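Local coordinates for putative mandelate racemase (Salmonella typhimurium, PDB 2O56), which is of unknown function but binds magnesium and, as a member of the enolase superfamily, probably acts as a hydro-lyase (dehydratase), at residues 54-63 and 94-102; 184-193 and 223-233. All blocks are in the same frame, centred on the assembly; numbering follows the deposited sequence.

Contact 1 (54-63 and 94-102); sequences AGIGMAKDLS and IFSAAMSGI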
# COMPACT_ATOMS: atom_id res chain seq x y z
N ALA A 54 -30.50 27.32 -9.28
CA ALA A 54 -29.12 27.54 -8.84
C ALA A 54 -28.20 27.67 -10.05
O ALA A 54 -27.30 28.53 -10.09
CB ALA A 54 -28.67 26.37 -7.96
N GLY A 55 -28.43 26.82 -11.04
CA GLY A 55 -27.67 26.86 -12.28
C GLY A 55 -27.77 28.20 -12.99
O GLY A 55 -26.77 28.68 -13.52
N ILE A 56 -28.98 28.77 -13.00
CA ILE A 56 -29.24 30.10 -13.56
C ILE A 56 -28.46 31.21 -12.85
O ILE A 56 -27.78 32.01 -13.50
CB ILE A 56 -30.78 30.44 -13.55
CG1 ILE A 56 -31.50 29.62 -14.61
CG2 ILE A 56 -31.02 31.92 -13.85
CD1 ILE A 56 -32.97 29.43 -14.30
N GLY A 57 -28.55 31.25 -11.52
CA GLY A 57 -27.83 32.25 -10.74
C GLY A 57 -26.32 32.09 -10.84
O GLY A 57 -25.57 33.08 -10.77
N MET A 58 -25.88 30.84 -11.00
CA MET A 58 -24.45 30.52 -11.12
C MET A 58 -23.91 31.01 -12.47
O MET A 58 -22.89 31.70 -12.51
CB MET A 58 -24.19 29.02 -10.97
CG MET A 58 -22.71 28.63 -10.69
SD MET A 58 -22.05 29.19 -9.11
CE MET A 58 -20.98 30.54 -9.61
N ALA A 59 -24.61 30.67 -13.55
CA ALA A 59 -24.33 31.19 -14.89
C ALA A 59 -24.31 32.70 -14.93
O ALA A 59 -23.43 33.28 -15.54
CB ALA A 59 -25.36 30.66 -15.91
N LYS A 60 -25.29 33.32 -14.28
CA LYS A 60 -25.33 34.79 -14.10
C LYS A 60 -24.10 35.33 -13.39
O LYS A 60 -23.47 36.26 -13.87
CB LYS A 60 -26.61 35.18 -13.32
CG LYS A 60 -26.95 36.64 -13.30
CD LYS A 60 -28.03 36.93 -12.27
CE LYS A 60 -27.48 37.66 -11.07
NZ LYS A 60 -28.46 37.63 -9.95
N ASP A 61 -23.76 34.75 -12.25
CA ASP A 61 -22.59 35.22 -11.49
C ASP A 61 -21.26 35.03 -12.22
O ASP A 61 -20.39 35.92 -12.20
CB ASP A 61 -22.52 34.55 -10.11
CG ASP A 61 -23.54 35.11 -9.13
OD1 ASP A 61 -24.16 36.18 -9.40
OD2 ASP A 61 -23.72 34.46 -8.08
N LEU A 62 -21.10 33.86 -12.86
CA LEU A 62 -19.92 33.58 -13.71
C LEU A 62 -19.83 34.53 -14.92
O LEU A 62 -18.75 35.03 -15.26
CB LEU A 62 -19.88 32.10 -14.12
CG LEU A 62 -19.55 31.09 -13.01
CD1 LEU A 62 -19.78 29.63 -13.40
CD2 LEU A 62 -18.15 31.28 -12.53
N SER A 63 -20.97 34.82 -15.54
CA SER A 63 -21.01 35.73 -16.68
C SER A 63 -20.43 37.10 -16.38
O SER A 63 -19.72 37.66 -17.22
CB SER A 63 -22.42 35.84 -17.23
OG SER A 63 -22.84 34.57 -17.72
N ILE A 94 -23.51 22.10 -9.32
CA ILE A 94 -24.09 23.38 -9.75
C ILE A 94 -23.01 24.30 -10.32
O ILE A 94 -23.19 24.91 -11.40
CB ILE A 94 -24.75 24.14 -8.59
CG1 ILE A 94 -25.71 23.23 -7.82
CG2 ILE A 94 -25.40 25.48 -9.09
CD1 ILE A 94 -26.80 22.53 -8.65
N PHE A 95 -21.90 24.42 -9.60
CA PHE A 95 -20.80 25.25 -10.06
C PHE A 95 -20.32 24.81 -11.46
O PHE A 95 -20.25 25.61 -12.39
CB PHE A 95 -19.64 25.23 -9.08
CG PHE A 95 -18.72 26.38 -9.27
CD1 PHE A 95 -18.85 27.51 -8.49
CD2 PHE A 95 -17.76 26.38 -10.27
CE1 PHE A 95 -18.03 28.59 -8.69
CE2 PHE A 95 -16.93 27.49 -10.47
CZ PHE A 95 -17.07 28.57 -9.67
N SER A 96 -20.04 23.52 -11.57
CA SER A 96 -19.55 22.90 -12.79
C SER A 96 -20.51 23.05 -13.97
O SER A 96 -20.07 23.37 -15.07
CB SER A 96 -19.31 21.42 -12.57
OG SER A 96 -18.81 20.82 -13.74
N ALA A 97 -21.80 22.81 -13.74
CA ALA A 97 -22.80 22.90 -14.81
C ALA A 97 -22.94 24.31 -15.39
O ALA A 97 -23.13 24.49 -16.60
CB ALA A 97 -24.16 22.36 -14.34
N ALA A 98 -22.80 25.31 -14.54
CA ALA A 98 -22.75 26.69 -15.03
C ALA A 98 -21.49 27.03 -15.82
O ALA A 98 -21.59 27.70 -16.84
CB ALA A 98 -22.98 27.68 -13.91
N MET A 99 -20.33 26.57 -15.34
CA MET A 99 -19.07 26.66 -16.10
C MET A 99 -19.21 26.02 -17.46
O MET A 99 -18.69 26.53 -18.44
CB MET A 99 -17.95 25.92 -15.36
CG MET A 99 -17.26 26.71 -14.27
SD MET A 99 -16.11 25.63 -13.40
CE MET A 99 -14.63 25.87 -14.37
N SER A 100 -19.89 24.87 -17.49
CA SER A 100 -20.01 24.06 -18.69
C SER A 100 -20.82 24.78 -19.76
O SER A 100 -20.42 24.81 -20.92
CB SER A 100 -20.70 22.73 -18.36
OG SER A 100 -20.00 22.04 -17.33
N GLY A 101 -21.96 25.36 -19.36
CA GLY A 101 -22.79 26.13 -20.26
C GLY A 101 -22.02 27.22 -20.95
O GLY A 101 -22.09 27.37 -22.16
N ILE A 102 -21.27 27.98 -20.15
CA ILE A 102 -20.41 29.06 -20.64
C ILE A 102 -19.34 28.55 -21.58
O ILE A 102 -19.14 29.11 -22.66
CB ILE A 102 -19.79 29.82 -19.47
CG1 ILE A 102 -20.88 30.67 -18.80
CG2 ILE A 102 -18.64 30.71 -19.91
CD1 ILE A 102 -20.47 31.30 -17.52

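Contact 2 (184-193 and 223-233); sequences WNQQNLNGPL and HAFTDTTSAIQ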
# COMPACT_ATOMS: atom_id res chain seq x y z
N TRP A 184 -42.35 5.21 -8.67
CA TRP A 184 -40.95 5.40 -9.05
C TRP A 184 -40.12 5.87 -7.87
O TRP A 184 -40.42 6.92 -7.30
CB TRP A 184 -40.82 6.43 -10.19
CG TRP A 184 -39.39 6.68 -10.62
CD1 TRP A 184 -38.64 7.81 -10.39
CD2 TRP A 184 -38.54 5.78 -11.34
NE1 TRP A 184 -37.39 7.66 -10.94
CE2 TRP A 184 -37.30 6.42 -11.52
CE3 TRP A 184 -38.71 4.48 -11.86
CZ2 TRP A 184 -36.23 5.82 -12.20
CZ3 TRP A 184 -37.65 3.88 -12.53
CH2 TRP A 184 -36.42 4.55 -12.69
N ASN A 185 -39.08 5.11 -7.53
CA ASN A 185 -38.09 5.50 -6.53
C ASN A 185 -38.76 5.81 -5.19
O ASN A 185 -38.63 6.91 -4.64
CB ASN A 185 -37.24 6.69 -7.02
CG ASN A 185 -35.99 6.92 -6.17
OD1 ASN A 185 -35.46 5.99 -5.56
ND2 ASN A 185 -35.53 8.16 -6.13
N GLN A 186 -39.51 4.85 -4.67
CA GLN A 186 -40.17 5.10 -3.41
C GLN A 186 -39.88 4.08 -2.34
O GLN A 186 -40.25 4.28 -1.17
CB GLN A 186 -41.66 5.30 -3.63
CG GLN A 186 -42.01 6.73 -4.01
CD GLN A 186 -43.47 6.88 -4.37
OE1 GLN A 186 -44.32 6.06 -4.00
NE2 GLN A 186 -43.78 7.94 -5.10
N GLN A 187 -39.19 3.00 -2.71
CA GLN A 187 -38.72 2.03 -1.72
C GLN A 187 -37.29 2.36 -1.27
O GLN A 187 -36.54 3.02 -1.99
CB GLN A 187 -38.89 0.58 -2.22
CG GLN A 187 -38.25 0.33 -3.55
CD GLN A 187 -38.96 -0.69 -4.41
OE1 GLN A 187 -39.65 -1.59 -3.91
NE2 GLN A 187 -38.78 -0.57 -5.72
N ASN A 188 -36.93 1.95 -0.06
CA ASN A 188 -35.57 2.15 0.43
C ASN A 188 -34.66 1.08 -0.17
O ASN A 188 -34.78 -0.10 0.16
CB ASN A 188 -35.51 2.13 1.96
CG ASN A 188 -34.09 2.24 2.50
OD1 ASN A 188 -33.28 3.03 2.01
ND2 ASN A 188 -33.78 1.45 3.53
N LEU A 189 -33.76 1.50 -1.05
CA LEU A 189 -32.93 0.53 -1.75
C LEU A 189 -31.52 0.43 -1.17
O LEU A 189 -30.64 -0.14 -1.79
CB LEU A 189 -32.92 0.81 -3.26
CG LEU A 189 -34.22 0.61 -4.05
CD1 LEU A 189 -34.03 1.02 -5.50
CD2 LEU A 189 -34.74 -0.84 -3.96
N ASN A 190 -31.31 0.97 0.04
CA ASN A 190 -30.03 0.88 0.75
C ASN A 190 -29.92 -0.32 1.69
O ASN A 190 -30.89 -0.69 2.33
CB ASN A 190 -29.77 2.15 1.57
CG ASN A 190 -29.86 3.43 0.73
OD1 ASN A 190 -29.02 3.70 -0.12
ND2 ASN A 190 -30.90 4.22 0.98
N GLY A 191 -28.73 -0.92 1.77
CA GLY A 191 -28.47 -2.00 2.72
C GLY A 191 -28.78 -3.35 2.11
O GLY A 191 -29.11 -3.43 0.92
N PRO A 192 -28.68 -4.42 2.91
CA PRO A 192 -29.07 -5.73 2.37
C PRO A 192 -30.59 -5.77 2.19
O PRO A 192 -31.31 -5.21 3.01
CB PRO A 192 -28.60 -6.73 3.44
CG PRO A 192 -28.28 -5.94 4.65
CD PRO A 192 -28.24 -4.48 4.31
N LEU A 193 -31.07 -6.37 1.11
CA LEU A 193 -32.47 -6.24 0.75
C LEU A 193 -33.14 -7.61 0.70
O LEU A 193 -32.50 -8.60 0.34
CB LEU A 193 -32.63 -5.52 -0.59
CG LEU A 193 -32.17 -4.07 -0.78
CD1 LEU A 193 -32.33 -3.68 -2.24
CD2 LEU A 193 -32.93 -3.10 0.13
N HIS A 223 -29.06 4.37 -11.10
CA HIS A 223 -29.32 5.77 -10.72
C HIS A 223 -28.70 6.18 -9.37
O HIS A 223 -29.03 7.25 -8.87
CB HIS A 223 -30.83 6.05 -10.65
CG HIS A 223 -31.50 6.20 -11.98
ND1 HIS A 223 -32.35 5.24 -12.50
CD2 HIS A 223 -31.48 7.21 -12.88
CE1 HIS A 223 -32.81 5.65 -13.67
NE2 HIS A 223 -32.29 6.84 -13.92
N ALA A 224 -27.84 5.32 -8.81
CA ALA A 224 -27.35 5.45 -7.43
C ALA A 224 -28.47 5.52 -6.39
O ALA A 224 -28.34 6.22 -5.37
CB ALA A 224 -26.37 6.64 -7.29
N PHE A 225 -29.56 4.78 -6.65
CA PHE A 225 -30.64 4.63 -5.68
C PHE A 225 -30.24 3.51 -4.71
O PHE A 225 -30.68 3.44 -3.56
CB PHE A 225 -31.98 4.27 -6.38
CG PHE A 225 -32.55 5.37 -7.30
CD1 PHE A 225 -32.25 6.71 -7.10
CD2 PHE A 225 -33.40 5.03 -8.35
CE1 PHE A 225 -32.77 7.70 -7.93
CE2 PHE A 225 -33.94 6.00 -9.19
CZ PHE A 225 -33.63 7.35 -8.97
N THR A 226 -29.40 2.61 -5.20
CA THR A 226 -28.80 1.57 -4.39
C THR A 226 -27.58 2.12 -3.63
O THR A 226 -27.04 3.19 -3.97
CB THR A 226 -28.34 0.39 -5.26
OG1 THR A 226 -27.76 0.89 -6.48
CG2 THR A 226 -29.53 -0.53 -5.63
N ASP A 227 -27.15 1.39 -2.60
CA ASP A 227 -25.84 1.65 -2.01
C ASP A 227 -24.90 0.48 -2.34
O ASP A 227 -25.26 -0.39 -3.13
CB ASP A 227 -25.94 1.97 -0.50
CG ASP A 227 -26.28 0.74 0.37
OD1 ASP A 227 -26.61 -0.33 -0.18
OD2 ASP A 227 -26.23 0.86 1.62
N THR A 228 -23.72 0.46 -1.74
CA THR A 228 -22.73 -0.59 -2.01
C THR A 228 -23.29 -2.00 -1.83
O THR A 228 -23.16 -2.84 -2.71
CB THR A 228 -21.47 -0.41 -1.14
OG1 THR A 228 -20.95 0.90 -1.36
CG2 THR A 228 -20.39 -1.44 -1.50
N THR A 229 -23.95 -2.25 -0.71
CA THR A 229 -24.47 -3.59 -0.42
C THR A 229 -25.52 -4.08 -1.41
O THR A 229 -25.40 -5.17 -1.96
CB THR A 229 -24.93 -3.68 1.05
OG1 THR A 229 -23.84 -3.26 1.88
CG2 THR A 229 -25.30 -5.13 1.43
N SER A 230 -26.55 -3.28 -1.65
CA SER A 230 -27.60 -3.63 -2.61
C SER A 230 -27.15 -3.62 -4.07
O SER A 230 -27.65 -4.40 -4.87
CB SER A 230 -28.81 -2.71 -2.44
OG SER A 230 -28.42 -1.35 -2.41
N ALA A 231 -26.22 -2.73 -4.43
CA ALA A 231 -25.67 -2.74 -5.79
C ALA A 231 -24.95 -4.07 -6.05
O ALA A 231 -25.07 -4.65 -7.14
CB ALA A 231 -24.68 -1.56 -6.00
N ILE A 232 -24.21 -4.54 -5.05
CA ILE A 232 -23.56 -5.85 -5.14
C ILE A 232 -24.56 -7.00 -5.21
O ILE A 232 -24.40 -7.92 -6.00
CB ILE A 232 -22.52 -6.07 -4.02
CG1 ILE A 232 -21.30 -5.16 -4.26
CG2 ILE A 232 -22.09 -7.56 -3.95
CD1 ILE A 232 -20.44 -4.97 -3.01
N GLN A 233 -25.61 -6.94 -4.38
CA GLN A 233 -26.63 -8.00 -4.35
C GLN A 233 -27.28 -8.13 -5.74
O GLN A 233 -27.34 -9.21 -6.31
CB GLN A 233 -27.69 -7.63 -3.31
CG GLN A 233 -28.51 -8.82 -2.80
CD GLN A 233 -29.56 -8.42 -1.78
OE1 GLN A 233 -29.39 -7.46 -1.03
NE2 GLN A 233 -30.68 -9.14 -1.78
O HOH W 1 -33.42 4.41 -2.70
O HOH W 2 -28.68 5.83 -2.48

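Contact 1 (54-63 and 94-102)
A98 and L62 each enter a pocket on the facing helix, making a knobs-into-holes pair within the N-terminal enolase-like domain. Helix segments 54-63 and 94-102 cross at -58°, with axes 8.4 Å apart at closest approach. Packing is tightest round A98, whose CB sits among G55, M58, A59 and L62. This small methyl lets the helices come close: it touches both CG of M58 and the backbone N of A59, each at 3.4 Å, and the CA atoms of A59 and A98 are 4.8 Å apart. The backbone of G55 lines the same hole, its O 3.9 Å from CB of A98 and its N near CG2 of I94. L62 is the answering knob, among F95, A98, M99 and I102; its branched end splits, CD1 going to A98 and M99 while CD2 reaches CZ of F95. CD1 of I102 rests 3.5 Å from CB of L62. M58 has CG anti to its backbone N (chi1 -163°); unbranched and polarisable, it then bends to lay both SD and CE against F95, an oblique Met-aromatic contact with CE 3.7 Å from CE1.

The outward side of helix 54-63 differs: K60 and D61, both partly exposed, leave the interface and bond to S53 of the second subunit. S63 turns its hydroxyl back into its own helix, where OG donates to O of A59 at 2.6 Å.

Contact 2 (184-193 and 223-233)
OD1 of D227 is gripped by two backbone amides: N of G191 across the contact, at 2.9 Å from above the carboxylate plane, and N of S230 nearly along the C-O axis. D227 is the N-cap of helix 228-238 in the C-terminal, enolase-type barrel domain, and with S230 it forms a capping box, closed by N of D227 donating to OG of S230. That hydroxyl in turn donates to O of L189 at 2.6 Å, so one short side chain serves both the cap and the loop 184-193. The backbone of G191 (phi 90°, psi -176°) leaves no room for a CB beside the carbonyl O of N190 and the CD of P192. One turn on, the extended Q233 reads the backbone of L193 twice: its OE1 takes N of L193 on a lone pair, and its NE2 gives to O of L193 at 2.8 Å.

At the other end W184, H223 and F225 form an aromatic cluster. The H223 side chain, whose ND1 bonds to D174, is about 5 Å from the magnesium ion and about 3 Å from the side chain of its ligand E221. W184 meets H223 offset edge-to-face, CZ2 to CE1 at 3.7 Å. The F225 ring is sandwiched, with CB of H223 over one face. The flat amide of N185 stacks on the opposite face, its plane 17° from the ring's and its OD1 3.4 Å above the ring centre.

Overall arrangement
From the N terminus, the chain first runs through strands 6-13, 28-34 and 39-44, then helix 52-66. Contact 1 closes a loop of 30 residues, containing helix 74-83, when helix 93-114 returns against helix 52-66; it ties together the helical part of the N-terminal domain. The chain then enters the barrel domain. Contact 2 closes a loop of 29 residues that carries helix 195-212 and strand 217-221, joining the loop after strand 170-173 to the start of helix 228-238. The contacts follow in series, neither nested nor crossed. The centres of contact 1 and contact 2 are about 31 Å apart. Both nevertheless touch the second subunit, and contact 2 also meets a third.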